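Local coordinates for protein B-agarase (Agarivorans gilvus, PDB 5Z6P) that hydrolyses agarose as an agarase of glycoside hydrolase family 50, probably by cutting beta-galactosidic linkages of the polysaccharide, at residues Ala98-Ala103 and Gln134-Val139; Arg125-Ala130 and Val169-Met174. One frame throughout, in Å; residues are numbered along the deposited sequence.

Contact 1 (Ala98-Ala103 and Gln134-Val139); sequences AFDARA and QQSFMV
S136 OG donates a very short hydrogen bond of 2.5 Å to D100 OD1. R207, on strand 199-210, grips both partners, with a salt bridge to that carboxylate oxygen and a hydrogen bond to the serine hydroxyl; its charge probably helps keep the aspartate ionised. The other carboxylate oxygen, D100 OD2, receives a weak bond from Q134 NE2 (3.2 Å, bent to 133°), the amide plane being turned 48° from the carboxylate. Q134 gets there with its CG turned away from the backbone nitrogen (chi1 -162°) and an extended chain that crosses the aspartate at about a right angle. The backbones carrying these side chains form an antiparallel ladder: F99 with F137 and A101 with Q135 are hydrogen-bonded pairs, and F137 N reaches F99 O at 2.9 Å. The ladder belongs to the carbohydrate-binding-module-like domain, where its F99, A101 and F137 face looks toward strands 109-117 and 122-129, consistent with the interior of a beta-sandwich. On that face the A101 methyl CB rests obliquely on the F137 ring at CE2, 3.7 Å away, while F99 CE2 comes no nearer than 4.4 Å to F137 CD2. On the D100 face, A98 CB meets the thioether M138 SD at 3.8 Å. At the solvent-side end, R102 CG lies against Q134 CA, 3.6 Å apart.

Contact 2 (Arg125-Ala130 and Val169-Met174); sequences RCINIA and VYATWM
R125 lays one face of its guanidinium against W173 CB, which stands 3.9 Å from the plane, offset toward the rim. The indole is not stacked on it: the two planes stand 80° apart, and R125 NE meets the edge of the ring in its plane, 3.9 Å from W173 CD1. This is an antiparallel strand pair in the carbohydrate-binding-module-like domain, formed after a break at A171 in strand 168-174; V169, before the break, pairs instead with strand 135-140. A chain extended from CG to NE carries the arginine across the break, where R125 NH1 donates a hydrogen bond of 2.9 Å to A171 O, which lies close to the guanidinium plane. The other nitrogens are also engaged, NH2 by the backbone O of C151, a residue disulfide-bonded to C162, and NE by H123 NE2, so the group is held on several sides and its rotation is probably fixed. Next along, C126 and T172 form a hydrogen-bonded pair, with C126 N to T172 O and T172 N to C126 O both 2.9 Å, whereas R125 and W173 are a non-hydrogen-bonded pair. A171 CB points from the break toward strand 122-129, touching I127 CG2 at 3.6 Å and also R125 CB. On the opposite face from R125, C126 SG sits between its backbone N and carbonyl carbon (chi1 73°), and M174, bent at chi2 and chi3, brings both CG and SD to 3.7 Å from that sulfur.

In the fold
The two contacts lie side by side, their centres 9 Å apart, and are joined through V169: S136 O to V169 N and M138 N to V169 O are each 2.7 Å, probable hydrogen bonds of a parallel pairing between strands 135-140 and 168-174. Strand 168-174 thus continues contact 1 with its first residues and makes contact 2 with its last. The side chains interlock as well, I127 touching F99 and F137, and I129 touching A101, so the apolar face of contact 1 packs on the strand of contact 2. The centre of contact 2 lies about 17 Å from the centre of the chain, that of contact 1 about 26 Å, and N128 of contact 2 is hydrogen-bonded to T685, far along the chain.

Contact 1 (Ala98-Ala103 and Gln134-Val139)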
loop_
_atom_site.group_PDB
_atom_site.type_symbol
_atom_site.label_atom_id
_atom_site.label_comp_id
_atom_site.label_asym_id
_atom_site.label_seq_id
_atom_site.Cartn_x
_atom_site.Cartn_y
_atom_site.Cartn_z
ATOM N N ALA A 98 -23.025 -3.599 14.915
ATOM C CA ALA A 98 -22.721 -5.006 14.717
ATOM C C ALA A 98 -23.722 -5.699 13.795
ATOM O O ALA A 98 -24.847 -5.244 13.619
ATOM C CB ALA A 98 -22.670 -5.713 16.045
ATOM N N PHE A 99 -23.287 -6.799 13.200
ATOM C CA PHE A 99 -24.168 -7.661 12.425
ATOM C C PHE A 99 -23.511 -9.019 12.264
ATOM O O PHE A 99 -22.313 -9.172 12.480
ATOM C CB PHE A 99 -24.483 -7.053 11.054
ATOM C CG PHE A 99 -23.270 -6.796 10.204
ATOM C CD1 PHE A 99 -22.602 -5.586 10.279
ATOM C CD2 PHE A 99 -22.806 -7.757 9.324
ATOM C CE1 PHE A 99 -21.493 -5.343 9.500
ATOM C CE2 PHE A 99 -21.701 -7.514 8.540
ATOM C CZ PHE A 99 -21.040 -6.311 8.642
ATOM N N ASP A 100 -24.296 -10.009 11.880
ATOM C CA ASP A 100 -23.743 -11.330 11.642
ATOM C C ASP A 100 -23.667 -11.554 10.152
ATOM O O ASP A 100 -24.476 -11.010 9.417
ATOM C CB ASP A 100 -24.589 -12.408 12.316
ATOM C CG ASP A 100 -24.548 -12.315 13.827
ATOM O OD1 ASP A 100 -23.635 -11.648 14.360
ATOM O OD2 ASP A 100 -25.424 -12.909 14.480
ATOM N N ALA A 101 -22.698 -12.349 9.712
ATOM C CA ALA A 101 -22.527 -12.617 8.295
ATOM C C ALA A 101 -21.979 -14.013 8.022
ATOM O O ALA A 101 -21.115 -14.494 8.747
ATOM C CB ALA A 101 -21.614 -11.575 7.682
ATOM N N ARG A 102 -22.498 -14.641 6.967
ATOM C CA ARG A 102 -21.954 -15.869 6.393
ATOM C C ARG A 102 -21.634 -15.641 4.929
ATOM O O ARG A 102 -22.373 -14.960 4.253
ATOM C CB ARG A 102 -22.944 -17.024 6.495
ATOM C CG ARG A 102 -23.157 -17.557 7.864
ATOM C CD ARG A 102 -23.558 -19.011 7.775
ATOM N NE ARG A 102 -24.973 -19.178 7.485
ATOM C CZ ARG A 102 -25.468 -20.084 6.649
ATOM N NH1 ARG A 102 -24.664 -20.902 5.988
ATOM N NH2 ARG A 102 -26.771 -20.164 6.471
ATOM N N ALA A 103 -20.545 -16.216 4.445
ATOM C CA ALA A 103 -20.222 -16.207 3.024
ATOM C C ALA A 103 -20.435 -17.606 2.469
ATOM O O ALA A 103 -19.954 -18.571 3.043
ATOM C CB ALA A 103 -18.796 -15.759 2.794
ATOM N N GLN A 134 -21.190 -19.104 10.926
ATOM C CA GLN A 134 -21.559 -17.716 11.088
ATOM C C GLN A 134 -20.536 -16.991 11.978
ATOM O O GLN A 134 -20.090 -17.520 12.988
ATOM C CB GLN A 134 -22.974 -17.632 11.670
ATOM C CG GLN A 134 -23.680 -16.302 11.530
ATOM C CD GLN A 134 -25.183 -16.402 11.838
ATOM O OE1 GLN A 134 -25.894 -17.240 11.281
ATOM N NE2 GLN A 134 -25.659 -15.551 12.741
ATOM N N GLN A 135 -20.133 -15.804 11.538
ATOM C CA GLN A 135 -19.361 -14.845 12.335
ATOM C C GLN A 135 -20.184 -13.687 12.872
ATOM O O GLN A 135 -21.033 -13.198 12.160
ATOM C CB GLN A 135 -18.260 -14.226 11.480
ATOM C CG GLN A 135 -16.918 -14.943 11.123
ATOM C CD GLN A 135 -16.929 -15.619 9.758
ATOM O OE1 GLN A 135 -17.056 -16.829 9.718
ATOM N NE2 GLN A 135 -17.143 -14.836 8.692
ATOM N N SER A 136 -19.854 -13.174 14.052
ATOM C CA SER A 136 -20.360 -11.868 14.488
ATOM C C SER A 136 -19.302 -10.801 14.264
ATOM O O SER A 136 -18.147 -11.018 14.586
ATOM C CB SER A 136 -20.769 -11.865 15.963
ATOM O OG SER A 136 -22.070 -12.393 16.128
ATOM N N PHE A 137 -19.693 -9.653 13.716
ATOM C CA PHE A 137 -18.750 -8.580 13.429
ATOM C C PHE A 137 -19.119 -7.317 14.187
ATOM O O PHE A 137 -20.280 -6.971 14.286
ATOM C CB PHE A 137 -18.682 -8.303 11.924
ATOM C CG PHE A 137 -18.177 -9.466 11.126
ATOM C CD1 PHE A 137 -16.824 -9.682 10.987
ATOM C CD2 PHE A 137 -19.055 -10.363 10.547
ATOM C CE1 PHE A 137 -16.353 -10.754 10.281
ATOM C CE2 PHE A 137 -18.593 -11.421 9.830
ATOM C CZ PHE A 137 -17.232 -11.623 9.698
ATOM N N MET A 138 -18.115 -6.641 14.735
ATOM C CA MET A 138 -18.323 -5.458 15.561
ATOM C C MET A 138 -17.492 -4.291 15.054
ATOM O O MET A 138 -16.290 -4.430 14.834
ATOM C CB MET A 138 -17.955 -5.741 17.013
ATOM C CG MET A 138 -18.605 -6.973 17.619
ATOM S SD MET A 138 -20.013 -6.545 18.654
ATOM C CE MET A 138 -19.223 -5.936 20.150
ATOM N N VAL A 139 -18.133 -3.148 14.863
ATOM C CA VAL A 139 -17.426 -1.930 14.507
ATOM C C VAL A 139 -17.570 -0.939 15.663
ATOM O O VAL A 139 -18.644 -0.381 15.873
ATOM C CB VAL A 139 -17.966 -1.315 13.215
ATOM C CG1 VAL A 139 -17.131 -0.116 12.816
ATOM C CG2 VAL A 139 -17.975 -2.347 12.109
#

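Contact 2 (Arg125-Ala130 and Val169-Met174)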
loop_
_atom_site.group_PDB
_atom_site.type_symbol
_atom_site.label_atom_id
_atom_site.label_comp_id
_atom_site.label_asym_id
_atom_site.label_seq_id
_atom_site.Cartn_x
_atom_site.Cartn_y
_atom_site.Cartn_z
ATOM N N ARG A 125 -13.973 0.979 8.509
ATOM C CA ARG A 125 -13.315 -0.259 8.904
ATOM C C ARG A 125 -13.553 -1.364 7.869
ATOM O O ARG A 125 -14.399 -1.216 6.992
ATOM C CB ARG A 125 -13.822 -0.731 10.259
ATOM C CG ARG A 125 -13.685 0.284 11.371
ATOM C CD ARG A 125 -13.489 -0.431 12.683
ATOM N NE ARG A 125 -13.474 0.479 13.825
ATOM C CZ ARG A 125 -12.744 0.282 14.920
ATOM N NH1 ARG A 125 -11.972 -0.789 15.011
ATOM N NH2 ARG A 125 -12.790 1.153 15.915
ATOM N N CYS A 126 -12.822 -2.473 7.964
ATOM C CA CYS A 126 -13.190 -3.630 7.148
ATOM C C CYS A 126 -13.127 -4.944 7.916
ATOM O O CYS A 126 -12.542 -5.038 9.012
ATOM C CB CYS A 126 -12.326 -3.718 5.876
ATOM S SG CYS A 126 -10.633 -4.232 6.064
ATOM N N ILE A 127 -13.770 -5.942 7.333
ATOM C CA ILE A 127 -13.788 -7.284 7.868
ATOM C C ILE A 127 -13.504 -8.306 6.774
ATOM O O ILE A 127 -13.783 -8.058 5.600
ATOM C CB ILE A 127 -15.141 -7.594 8.506
ATOM C CG1 ILE A 127 -16.264 -7.408 7.486
ATOM C CG2 ILE A 127 -15.387 -6.693 9.708
ATOM C CD1 ILE A 127 -17.608 -7.842 8.013
ATOM N N ASN A 128 -12.931 -9.440 7.156
ATOM C CA ASN A 128 -12.884 -10.589 6.266
ATOM C C ASN A 128 -13.946 -11.612 6.674
ATOM O O ASN A 128 -13.944 -12.106 7.801
ATOM C CB ASN A 128 -11.508 -11.246 6.255
ATOM C CG ASN A 128 -11.396 -12.328 5.193
ATOM O OD1 ASN A 128 -11.744 -13.480 5.429
ATOM N ND2 ASN A 128 -10.951 -11.943 3.996
ATOM N N ILE A 129 -14.858 -11.920 5.763
ATOM C CA ILE A 129 -15.922 -12.873 6.056
ATOM C C ILE A 129 -15.540 -14.223 5.485
ATOM O O ILE A 129 -15.451 -14.388 4.276
ATOM C CB ILE A 129 -17.267 -12.418 5.488
ATOM C CG1 ILE A 129 -17.542 -10.976 5.916
ATOM C CG2 ILE A 129 -18.377 -13.352 5.951
ATOM C CD1 ILE A 129 -18.584 -10.294 5.105
ATOM N N ALA A 130 -15.281 -15.179 6.363
ATOM C CA ALA A 130 -14.758 -16.461 5.941
ATOM C C ALA A 130 -15.896 -17.406 5.568
ATOM O O ALA A 130 -17.003 -17.278 6.084
ATOM C CB ALA A 130 -13.894 -17.061 7.040
ATOM N N VAL A 169 -15.780 -10.891 15.777
ATOM C CA VAL A 169 -14.695 -10.255 15.058
ATOM C C VAL A 169 -14.835 -8.752 15.193
ATOM O O VAL A 169 -15.878 -8.192 14.841
ATOM C CB VAL A 169 -14.703 -10.624 13.569
ATOM C CG1 VAL A 169 -13.614 -9.801 12.805
ATOM C CG2 VAL A 169 -14.465 -12.102 13.383
ATOM N N TYR A 170 -13.798 -8.102 15.710
ATOM C CA TYR A 170 -13.756 -6.654 15.754
ATOM C C TYR A 170 -13.158 -6.103 14.460
ATOM O O TYR A 170 -12.027 -6.405 14.116
ATOM C CB TYR A 170 -12.970 -6.198 16.977
ATOM C CG TYR A 170 -13.827 -6.062 18.220
ATOM C CD1 TYR A 170 -14.179 -7.168 18.974
ATOM C CD2 TYR A 170 -14.311 -4.829 18.610
ATOM C CE1 TYR A 170 -14.973 -7.046 20.084
ATOM C CE2 TYR A 170 -15.104 -4.699 19.723
ATOM C CZ TYR A 170 -15.436 -5.819 20.459
ATOM O OH TYR A 170 -16.232 -5.738 21.590
ATOM N N ALA A 171 -13.954 -5.329 13.730
ATOM C CA ALA A 171 -13.555 -4.790 12.434
ATOM C C ALA A 171 -12.269 -3.978 12.539
ATOM O O ALA A 171 -12.035 -3.313 13.529
ATOM C CB ALA A 171 -14.685 -3.925 11.847
ATOM N N THR A 172 -11.438 -4.046 11.506
ATOM C CA THR A 172 -10.158 -3.346 11.497
ATOM C C THR A 172 -10.306 -1.919 11.009
ATOM O O THR A 172 -10.780 -1.705 9.899
ATOM C CB THR A 172 -9.144 -4.053 10.586
ATOM O OG1 THR A 172 -8.967 -5.401 11.011
ATOM C CG2 THR A 172 -7.814 -3.331 10.606
ATOM N N TRP A 173 -9.870 -0.943 11.806
ATOM C CA TRP A 173 -9.939 0.440 11.384
ATOM C C TRP A 173 -8.985 0.729 10.215
ATOM O O TRP A 173 -7.787 0.466 10.302
ATOM C CB TRP A 173 -9.636 1.379 12.539
ATOM C CG TRP A 173 -10.035 2.753 12.194
ATOM C CD1 TRP A 173 -11.299 3.249 12.165
ATOM C CD2 TRP A 173 -9.182 3.808 11.769
ATOM N NE1 TRP A 173 -11.286 4.556 11.772
ATOM C CE2 TRP A 173 -9.991 4.925 11.524
ATOM C CE3 TRP A 173 -7.803 3.924 11.587
ATOM C CZ2 TRP A 173 -9.481 6.138 11.109
ATOM C CZ3 TRP A 173 -7.290 5.135 11.170
ATOM C CH2 TRP A 173 -8.129 6.227 10.938
ATOM N N MET A 174 -9.527 1.289 9.135
ATOM C CA MET A 174 -8.786 1.449 7.879
ATOM C C MET A 174 -8.542 2.894 7.449
ATOM O O MET A 174 -7.416 3.260 7.137
ATOM C CB MET A 174 -9.518 0.747 6.726
ATOM C CG MET A 174 -9.712 -0.749 6.884
ATOM S SD MET A 174 -8.153 -1.621 6.951
ATOM C CE MET A 174 -7.594 -1.588 5.258
#